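Local coordinates for protein purine nucleoside phosphorylase YlmD (Geobacillus stearothermophilus, PDB 6T1B) that catalyses the phosphorolysis of adenosine, inosine and S-methyl-5'-thioadenosine and also deaminates adenosine, with a catalytic zinc ion in its active site, at residues K87-K90 with S91-G94. Numbering follows the deposited sequence. Where two conformers were deposited one is given.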
ATOM      1  N   LYS A  87       2.319  -5.188  14.466  1.00 14.06           N
ATOM      2  CA  LYS A  87       1.442  -6.349  14.436  1.00 13.57           C
ATOM      3  C   LYS A  87       0.142  -5.989  15.135  1.00 14.15           C
ATOM      4  O   LYS A  87       0.153  -5.409  16.232  1.00 16.92           O
ATOM      5  CB  LYS A  87       2.095  -7.503  15.180  1.00 14.90           C
ATOM      6  CG  LYS A  87       1.225  -8.744  15.265  1.00 15.80           C
ATOM      7  CD  LYS A  87       1.956  -9.881  15.928  1.00 19.26           C
ATOM      8  CE  LYS A  87       1.119 -11.168  15.980  1.00 22.90           C
ATOM      9  NZ  LYS A  87       1.945 -12.348  16.375  1.00 27.17           N
ATOM     10  N   VAL A  88      -0.984  -6.309  14.498  1.00 13.46           N
ATOM     11  CA  VAL A  88      -2.292  -6.035  15.082  1.00 13.78           C
ATOM     12  C   VAL A  88      -3.146  -7.287  15.145  1.00 14.47           C
ATOM     13  O   VAL A  88      -2.888  -8.285  14.464  1.00 15.05           O
ATOM     14  CB  VAL A  88      -3.036  -4.927  14.311  1.00 14.00           C
ATOM     15  CG1 VAL A  88      -2.259  -3.618  14.423  1.00 14.03           C
ATOM     16  CG2 VAL A  88      -3.221  -5.320  12.840  1.00 13.18           C
ATOM     17  N   THR A  89      -4.179  -7.227  15.995  1.00 14.48           N
ATOM     18  CA  THR A  89      -5.072  -8.345  16.253  1.00 16.27           C
ATOM     19  C   THR A  89      -6.505  -7.833  16.315  1.00 15.79           C
ATOM     20  O   THR A  89      -6.781  -6.650  16.121  1.00 15.66           O
ATOM     21  CB  THR A  89      -4.742  -9.033  17.586  1.00 19.50           C
ATOM     22  OG1 THR A  89      -5.054  -8.131  18.665  1.00 20.19           O
ATOM     23  CG2 THR A  89      -3.283  -9.441  17.646  1.00 17.52           C
ATOM     24  N   LYS A  90      -7.436  -8.737  16.616  1.00 18.55           N
ATOM     25  CA  LYS A  90      -8.831  -8.308  16.730  1.00 22.73           C
ATOM     26  C   LYS A  90      -9.017  -7.241  17.799  1.00 18.98           C
ATOM     27  O   LYS A  90      -9.969  -6.452  17.703  1.00 21.06           O
ATOM     28  CB  LYS A  90      -9.750  -9.515  16.899  1.00 22.00           C
ATOM     29  CG  LYS A  90     -10.056 -10.174  15.552  1.00 53.71           C
ATOM     30  CD  LYS A  90     -10.631 -11.580  15.649  1.00 51.51           C
ATOM     31  CE  LYS A  90     -11.910 -11.614  16.452  1.00 55.56           C
ATOM     32  NZ  LYS A  90     -12.741 -12.791  16.072  1.00 57.26           N
ATOM     33  N   SER A  91      -8.106  -7.143  18.773  1.00 20.38           N
ATOM     34  CA  SER A  91      -8.245  -6.110  19.794  0.61 23.80           C
ATOM     35  C   SER A  91      -8.009  -4.713  19.236  1.00 22.23           C
ATOM     36  O   SER A  91      -8.340  -3.730  19.910  1.00 22.94           O
ATOM     37  CB  SER A  91      -7.307  -6.370  20.974  0.61 26.70           C
ATOM     38  OG  SER A  91      -5.948  -6.206  20.622  0.61 24.96           O
ATOM     39  N   ASP A  92      -7.471  -4.609  18.029  1.00 18.11           N
ATOM     40  CA  ASP A  92      -7.200  -3.333  17.394  1.00 16.68           C
ATOM     41  C   ASP A  92      -8.277  -2.937  16.399  1.00 16.64           C
ATOM     42  O   ASP A  92      -8.187  -1.849  15.818  1.00 16.34           O
ATOM     43  CB  ASP A  92      -5.826  -3.364  16.711  1.00 14.86           C
ATOM     44  CG  ASP A  92      -4.717  -3.704  17.683  1.00 21.44           C
ATOM     45  OD1 ASP A  92      -4.061  -4.749  17.506  1.00 18.65           O
ATOM     46  OD2 ASP A  92      -4.543  -2.955  18.666  1.00 25.75           O
ATOM     47  N   ARG A  93      -9.307  -3.767  16.225  1.00 16.78           N
ATOM     48  CA  ARG A  93     -10.322  -3.460  15.230  1.00 16.29           C
ATOM     49  C   ARG A  93     -10.979  -2.132  15.545  1.00 15.79           C
ATOM     50  O   ARG A  93     -11.280  -1.822  16.711  1.00 17.48           O
ATOM     51  CB  ARG A  93     -11.410  -4.518  15.204  1.00 20.39           C
ATOM     52  CG  ARG A  93     -10.982  -5.859  14.650  1.00 23.36           C
ATOM     53  CD  ARG A  93     -11.915  -6.900  15.230  1.00 32.02           C
ATOM     54  NE  ARG A  93     -12.332  -7.880  14.253  1.00 42.90           N
ATOM     55  CZ  ARG A  93     -13.240  -8.810  14.496  1.00 45.48           C
ATOM     56  NH1 ARG A  93     -13.563  -9.671  13.545  1.00 46.67           N
ATOM     57  NH2 ARG A  93     -13.822  -8.865  15.695  1.00 32.17           N
ATOM     58  N   GLY A  94     -11.223  -1.364  14.488  1.00 15.26           N
ATOM     59  CA  GLY A  94     -11.792  -0.043  14.607  1.00 16.09           C
ATOM     60  C   GLY A  94     -10.797   1.080  14.740  1.00 16.07           C
ATOM     61  O   GLY A  94     -11.179   2.247  14.547  1.00 14.97           O
TER
HETATM   62  O   HOH W   1      -1.178  -3.642  18.133  1.00 32.15           O
HETATM   63  O   HOH W   2      -2.977  -6.301  19.318  1.00 26.48           O
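Thr89 and Asp92 grip each other through two opposed hydrogen bonds. Thr89 N donates a hydrogen bond to Asp92 OD1 (2.9 Å, N-H...O 162°), which accepts on its anti lone pair, away from OD2. In return Asp92 N donates to Thr89 O at 2.9 Å, from above the carbonyl plane. With CG beside its backbone N (chi1 -57°), Asp92 can turn its carboxylate back to the start of the turn. A third bond, longer, runs from Ser91 N to Thr89 OG1 (3.2 Å); chi1 of 68° puts that oxygen between the backbone N and carbonyl carbon of Thr89, within range of the Ser91 amide. Arg93 N donates to Lys90 O (3.1 Å).

Two waters add to the load on OD1: one bridges it to Lys87 O, while the other donates to it and also meets Thr89 OG1. OD1 therefore accepts three hydrogen bonds. The same Asp92 OD1 also lies against Val88, 3.4 Å from CB.

Lys90 and Arg93 run alongside each other, pointing the same way. Lys90 CG sits 3.5 Å above one face of the Arg93 guanidinium, toward its rim, and CE approaches NH2 to 3.4 Å. The like charges come close, Lys90 NZ to Arg93 NH2 4.1 Å, but Glu272, salt-bridged to Lys90 and in a weak, long ion pair with Arg93 NH1, probably offsets this. Arg93 NH1 also bonds Gly116 O. Shortening Arg93 to an alanine is likely to leave the Lys90 chain without its flat neighbour and Gly116 O without this donor.

The i to i+2 bond to Thr89 OG1 defines an ST turn. Thr89 N to Asp92 OD1 supplies one half of a capping box, left incomplete because Asp92 N takes the backbone Thr89 O, as in a 3-10 turn, in the surface loop leading from strand 85-87 toward strand 109-112.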